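Local coordinates for protein shikimate kinase (Aquifex aeolicus, PDB 2PT5) that probably phosphorylates the 3-hydroxyl group of shikimate, using ATP as phosphoryl donor and magnesium as cofactor, a step on the route to chorismate and the aromatic amino acids, at residues Ser18-Ser23 with Glu156-Leu161; Glu85-Met90 with Arg134-Lys139. All blocks are in the same frame, centred on the assembly; numbering follows the deposited sequence.

Along the chain the segments come in the order 18-23, 85-90, 134-139 and 156-161, so both halves of interaction 2 fall between those of interaction 1. The centres of the two contacts are 20 Å apart, and their nearest atoms stay about 11 Å from each other. What they share is the parallel five-stranded sheet, of strand order 2-3-1-4-5, of this P-loop kinase. Interaction 1 packs against Ile3 of strand 2-6, whereas Leu87 of interaction 2 meets Ile6 and Met90 meets Tyr4 and Ile6, as expected for opposite faces of one strand. Helices from distant parts of the sequence are thereby joined around the central strand.

Interaction 1: residues Ser18-Ser23 with Glu156-Leu161; sequences SLLSRS and EILLSL
Leu20 and Leu158, whose CA atoms lie 8.0 Å apart, form the closest backbone pairing of this apolar helix-helix contact. The segment axes approach to 11.2 Å at a signed crossing angle of -48°, a spacing bridged by branched side chains, with only 172 Å² buried in total and no hydrogen bond across.

The apolar part is a three-residue cluster. CD1 of Leu20 reaches CD2 of Leu158 at 3.9 Å, and the two side chains run antiparallel alongside one another. On its other partner Leu20 spreads both methyls: CD2 and CD1 straddle the CG2 branch of Ile157, CD2 at 4.0 Å from CG2, with the Ile157 side chain lying roughly perpendicular to that of Leu20. Leu20 can do this because its CG stands anti to the backbone N (chi1 -172°), while the CB itself already points toward the other helix.

The polar part stays within each helix. Ser23 OG hydrogen-bonds Leu20 O at 2.8 Å; this hydroxyl, its proton given to the carbonyl one turn back, also has the CD2 methyl of Leu158 beside it at 3.8 Å. On helix 156-161, Ser160 OG joins Ser160 N in gripping Glu156 O, from opposite faces of the carbonyl plane.

Around the contact, Ile157 also rests on Val144 of strand 142-145 and on Val16 of helix 13-24, the helix that follows the P-loop. Leu20 touches Ile3 of strand 2-6, so the C-terminal helix 150-162 and helix 13-24 pack together over the central and edge strands.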
loop_
_atom_site.group_PDB
_atom_site.type_symbol
_atom_site.label_atom_id
_atom_site.label_comp_id
_atom_site.label_asym_id
_atom_site.label_seq_id
_atom_site.Cartn_x
_atom_site.Cartn_y
_atom_site.Cartn_z
ATOM N N SER A 18 -10.200 4.939 0.527
ATOM C CA SER A 18 -11.657 5.017 0.570
ATOM C C SER A 18 -12.137 6.440 0.277
ATOM O O SER A 18 -13.026 6.641 -0.554
ATOM C CB SER A 18 -12.177 4.580 1.945
ATOM O OG SER A 18 -13.583 4.775 2.041
ATOM N N LEU A 19 -11.553 7.417 0.968
ATOM C CA LEU A 19 -11.908 8.821 0.776
ATOM C C LEU A 19 -11.672 9.209 -0.684
ATOM O O LEU A 19 -12.493 9.873 -1.320
ATOM C CB LEU A 19 -11.056 9.718 1.691
ATOM C CG LEU A 19 -11.321 9.737 3.205
ATOM C CD1 LEU A 19 -10.227 10.523 3.907
ATOM C CD2 LEU A 19 -12.676 10.375 3.497
ATOM N N LEU A 20 -10.535 8.784 -1.213
ATOM C CA LEU A 20 -10.196 9.081 -2.589
ATOM C C LEU A 20 -11.222 8.484 -3.553
ATOM O O LEU A 20 -11.740 9.184 -4.430
ATOM C CB LEU A 20 -8.802 8.529 -2.912
ATOM C CG LEU A 20 -8.192 8.896 -4.261
ATOM C CD1 LEU A 20 -8.089 10.409 -4.399
ATOM C CD2 LEU A 20 -6.808 8.268 -4.366
ATOM N N SER A 21 -11.524 7.198 -3.390
ATOM C CA SER A 21 -12.464 6.537 -4.292
ATOM C C SER A 21 -13.837 7.191 -4.236
ATOM O O SER A 21 -14.581 7.207 -5.221
ATOM C CB SER A 21 -12.588 5.050 -3.954
ATOM O OG SER A 21 -13.579 4.823 -2.971
ATOM N N ARG A 22 -14.168 7.735 -3.074
ATOM C CA ARG A 22 -15.452 8.389 -2.898
ATOM C C ARG A 22 -15.529 9.739 -3.603
ATOM O O ARG A 22 -16.584 10.111 -4.108
ATOM C CB ARG A 22 -15.759 8.538 -1.407
ATOM C CG ARG A 22 -16.328 7.257 -0.824
ATOM C CD ARG A 22 -16.792 7.445 0.603
ATOM N NE ARG A 22 -15.763 7.093 1.574
ATOM C CZ ARG A 22 -15.823 7.416 2.860
ATOM N NH1 ARG A 22 -16.863 8.111 3.318
ATOM N NH2 ARG A 22 -14.857 7.026 3.688
ATOM N N SER A 23 -14.413 10.464 -3.645
ATOM C CA SER A 23 -14.379 11.763 -4.307
ATOM C C SER A 23 -14.254 11.629 -5.824
ATOM O O SER A 23 -14.500 12.584 -6.551
ATOM C CB SER A 23 -13.202 12.586 -3.800
ATOM O OG SER A 23 -11.992 12.005 -4.238
ATOM N N GLU A 156 -4.137 16.547 -1.481
ATOM C CA GLU A 156 -2.810 16.517 -2.086
ATOM C C GLU A 156 -2.847 15.649 -3.336
ATOM O O GLU A 156 -2.374 16.045 -4.404
ATOM C CB GLU A 156 -1.788 15.936 -1.101
ATOM C CG GLU A 156 -1.346 16.872 0.019
ATOM C CD GLU A 156 -0.488 16.165 1.068
ATOM O OE1 GLU A 156 0.498 15.496 0.691
ATOM O OE2 GLU A 156 -0.800 16.279 2.274
ATOM N N ILE A 157 -3.414 14.456 -3.203
ATOM C CA ILE A 157 -3.488 13.541 -4.333
ATOM C C ILE A 157 -4.345 14.098 -5.465
ATOM O O ILE A 157 -3.935 14.081 -6.623
ATOM C CB ILE A 157 -4.025 12.167 -3.894
ATOM C CG1 ILE A 157 -3.047 11.530 -2.900
ATOM C CG2 ILE A 157 -4.197 11.257 -5.110
ATOM C CD1 ILE A 157 -3.607 10.321 -2.204
ATOM N N LEU A 158 -5.536 14.589 -5.130
ATOM C CA LEU A 158 -6.417 15.154 -6.144
ATOM C C LEU A 158 -5.677 16.241 -6.919
ATOM O O LEU A 158 -5.627 16.204 -8.149
ATOM C CB LEU A 158 -7.682 15.727 -5.489
ATOM C CG LEU A 158 -8.594 14.645 -4.897
ATOM C CD1 LEU A 158 -9.754 15.277 -4.151
ATOM C CD2 LEU A 158 -9.104 13.759 -6.030
ATOM N N LEU A 159 -5.087 17.195 -6.203
ATOM C CA LEU A 159 -4.355 18.274 -6.863
ATOM C C LEU A 159 -3.256 17.742 -7.776
ATOM O O LEU A 159 -3.004 18.302 -8.844
ATOM C CB LEU A 159 -3.762 19.241 -5.829
ATOM C CG LEU A 159 -4.785 20.194 -5.190
ATOM C CD1 LEU A 159 -4.106 21.066 -4.138
ATOM C CD2 LEU A 159 -5.414 21.062 -6.272
ATOM N N SER A 160 -2.605 16.660 -7.364
ATOM C CA SER A 160 -1.554 16.075 -8.179
ATOM C C SER A 160 -2.171 15.394 -9.390
ATOM O O SER A 160 -1.669 15.529 -10.499
ATOM C CB SER A 160 -0.739 15.059 -7.375
ATOM O OG SER A 160 -0.086 15.684 -6.286
ATOM N N LEU A 161 -3.269 14.671 -9.184
ATOM C CA LEU A 161 -3.923 13.988 -10.303
ATOM C C LEU A 161 -4.474 14.984 -11.318
ATOM O O LEU A 161 -4.401 14.750 -12.523
ATOM C CB LEU A 161 -5.052 13.075 -9.805
ATOM C CG LEU A 161 -4.635 11.813 -9.040
ATOM C CD1 LEU A 161 -5.870 10.995 -8.685
ATOM C CD2 LEU A 161 -3.688 10.986 -9.886
#

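Interaction 2: residues Glu85-Met90 with Arg134-Lys139; sequences EALNFM and RKIYSK
Leu87 meets a flat group in the Ile136 carbonyl: its CD2 methyl lies 3.6 Å from Ile136 O, well out of the peptide plane, while Lys139 N donates to that oxygen at 2.8 Å from the opposite face. The methyl therefore rests on a carbonyl already engaged by the backbone N of Lys139. The other flat group, the ring of Tyr137, leaves from a CB directed away from segment 85-90; it meets Phe8 edge-to-face and Phe98 with the planes at about 40°, and its OH hydrogen-bonds Gly78 O, tying the helix that carries Arg133 to another residue predicted, like Arg133, to bind substrate.

Apolar contact centres on the same Leu87 methyl. Leu87 CD2 lies 3.7 Å from Ile136 CG2, the branch set anti to the backbone N, and 4.1 Å from Lys139 CB. Leu87 delivers its methyl with CG likewise anti to N (chi1 -172°) and supplies 67 of the 107 Å² buried. Lys139 contributes just the root of its side chain; the rest of the chain turns off from Leu87.

No hydrogen bond crosses between the segments. Within segment 134-139, Ser138 OG binds Arg134 O at 2.9 Å, tilted 28° from the carbonyl plane, and Ser138 N reaches the same oxygen from the other face, so two donors hold it.

Leu87 also touches Ile6 of strand 2-6 and Thr96 of strand 95-100, so the contact joins helix 84-91 to the last turn of helix 127-137 and the residues after it beside these two neighbouring strands, with helix 52-66 packed on Ala86 and Met90.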
loop_
_atom_site.group_PDB
_atom_site.type_symbol
_atom_site.label_atom_id
_atom_site.label_comp_id
_atom_site.label_asym_id
_atom_site.label_seq_id
_atom_site.Cartn_x
_atom_site.Cartn_y
_atom_site.Cartn_z
ATOM N N GLU A 85 8.622 -5.704 -9.254
ATOM C CA GLU A 85 7.905 -6.290 -10.374
ATOM C C GLU A 85 6.461 -5.790 -10.298
ATOM O O GLU A 85 5.926 -5.235 -11.260
ATOM C CB GLU A 85 7.935 -7.815 -10.295
ATOM C CG GLU A 85 7.550 -8.503 -11.595
ATOM C CD GLU A 85 7.739 -10.008 -11.534
ATOM O OE1 GLU A 85 6.822 -10.713 -11.058
ATOM O OE2 GLU A 85 8.815 -10.485 -11.953
ATOM N N ALA A 86 5.837 -5.991 -9.141
ATOM C CA ALA A 86 4.464 -5.559 -8.928
ATOM C C ALA A 86 4.344 -4.057 -9.143
ATOM O O ALA A 86 3.328 -3.575 -9.647
ATOM C CB ALA A 86 4.011 -5.926 -7.517
ATOM N N LEU A 87 5.380 -3.313 -8.770
ATOM C CA LEU A 87 5.348 -1.866 -8.936
ATOM C C LEU A 87 5.386 -1.499 -10.417
ATOM O O LEU A 87 4.668 -0.598 -10.856
ATOM C CB LEU A 87 6.516 -1.215 -8.183
ATOM C CG LEU A 87 6.561 0.318 -8.080
ATOM C CD1 LEU A 87 5.248 0.876 -7.526
ATOM C CD2 LEU A 87 7.718 0.712 -7.181
ATOM N N ASN A 88 6.216 -2.197 -11.192
ATOM C CA ASN A 88 6.299 -1.916 -12.622
ATOM C C ASN A 88 4.998 -2.314 -13.302
ATOM O O ASN A 88 4.565 -1.667 -14.255
ATOM C CB ASN A 88 7.483 -2.644 -13.251
ATOM C CG ASN A 88 8.790 -1.930 -12.998
ATOM O OD1 ASN A 88 8.906 -0.727 -13.247
ATOM N ND2 ASN A 88 9.784 -2.659 -12.503
ATOM N N PHE A 89 4.367 -3.374 -12.805
ATOM C CA PHE A 89 3.084 -3.797 -13.352
ATOM C C PHE A 89 2.096 -2.650 -13.107
ATOM O O PHE A 89 1.372 -2.233 -14.009
ATOM C CB PHE A 89 2.580 -5.056 -12.644
ATOM C CG PHE A 89 1.171 -5.443 -13.018
ATOM C CD1 PHE A 89 0.926 -6.287 -14.099
ATOM C CD2 PHE A 89 0.087 -4.951 -12.297
ATOM C CE1 PHE A 89 -0.377 -6.638 -14.453
ATOM C CE2 PHE A 89 -1.225 -5.297 -12.645
ATOM C CZ PHE A 89 -1.455 -6.142 -13.724
HETATM N N MSE A 90 2.082 -2.128 -11.883
HETATM C CA MSE A 90 1.169 -1.044 -11.530
HETATM C C MSE A 90 1.287 0.173 -12.440
HETATM O O MSE A 90 0.277 0.735 -12.854
HETATM C CB MSE A 90 1.382 -0.630 -10.074
HETATM C CG MSE A 90 0.765 -1.599 -9.064
HETATM SE SE MSE A 90 1.140 -1.059 -7.249
HETATM C CE MSE A 90 2.163 -2.608 -6.649
ATOM N N ARG A 134 11.426 1.857 1.552
ATOM C CA ARG A 134 11.158 3.253 1.206
ATOM C C ARG A 134 11.831 3.675 -0.111
ATOM O O ARG A 134 11.332 4.547 -0.826
ATOM C CB ARG A 134 11.606 4.181 2.347
ATOM C CG ARG A 134 11.234 5.639 2.130
ATOM C CD ARG A 134 11.256 6.458 3.428
ATOM N NE ARG A 134 10.829 7.834 3.178
ATOM C CZ ARG A 134 11.585 8.774 2.604
ATOM N NH1 ARG A 134 12.832 8.503 2.224
ATOM N NH2 ARG A 134 11.081 9.980 2.362
ATOM N N LYS A 135 12.965 3.060 -0.425
ATOM C CA LYS A 135 13.690 3.362 -1.659
ATOM C C LYS A 135 12.848 2.906 -2.851
ATOM O O LYS A 135 12.847 3.539 -3.911
ATOM C CB LYS A 135 15.045 2.638 -1.675
ATOM C CG LYS A 135 16.093 3.261 -0.763
ATOM C CD LYS A 135 17.388 2.432 -0.719
ATOM C CE LYS A 135 18.375 3.020 0.286
ATOM N NZ LYS A 135 19.510 2.097 0.618
ATOM N N ILE A 136 12.137 1.801 -2.674
ATOM C CA ILE A 136 11.288 1.291 -3.737
ATOM C C ILE A 136 10.033 2.175 -3.807
ATOM O O ILE A 136 9.649 2.633 -4.880
ATOM C CB ILE A 136 10.884 -0.174 -3.474
ATOM C CG1 ILE A 136 12.141 -1.041 -3.287
ATOM C CG2 ILE A 136 10.034 -0.690 -4.628
ATOM C CD1 ILE A 136 13.111 -1.008 -4.464
ATOM N N TYR A 137 9.408 2.429 -2.662
ATOM C CA TYR A 137 8.213 3.272 -2.638
ATOM C C TYR A 137 8.464 4.576 -3.387
ATOM O O TYR A 137 7.617 5.032 -4.161
ATOM C CB TYR A 137 7.797 3.614 -1.202
ATOM C CG TYR A 137 7.343 2.453 -0.347
ATOM C CD1 TYR A 137 6.684 1.361 -0.902
ATOM C CD2 TYR A 137 7.552 2.465 1.035
ATOM C CE1 TYR A 137 6.248 0.299 -0.105
ATOM C CE2 TYR A 137 7.121 1.414 1.842
ATOM C CZ TYR A 137 6.470 0.334 1.263
ATOM O OH TYR A 137 6.080 -0.728 2.048
ATOM N N SER A 138 9.637 5.169 -3.156
ATOM C CA SER A 138 10.007 6.442 -3.781
ATOM C C SER A 138 10.002 6.423 -5.300
ATOM O O SER A 138 10.107 7.470 -5.925
ATOM C CB SER A 138 11.392 6.908 -3.298
ATOM O OG SER A 138 11.391 7.213 -1.910
ATOM N N LYS A 139 9.890 5.242 -5.897
ATOM C CA LYS A 139 9.874 5.141 -7.351
ATOM C C LYS A 139 8.474 5.416 -7.902
ATOM O O LYS A 139 8.244 5.334 -9.107
ATOM C CB LYS A 139 10.354 3.749 -7.782
ATOM C CG LYS A 139 11.808 3.464 -7.407
ATOM C CD LYS A 139 12.236 2.063 -7.809
ATOM C CE LYS A 139 13.735 1.871 -7.612
ATOM N NZ LYS A 139 14.522 2.823 -8.446
#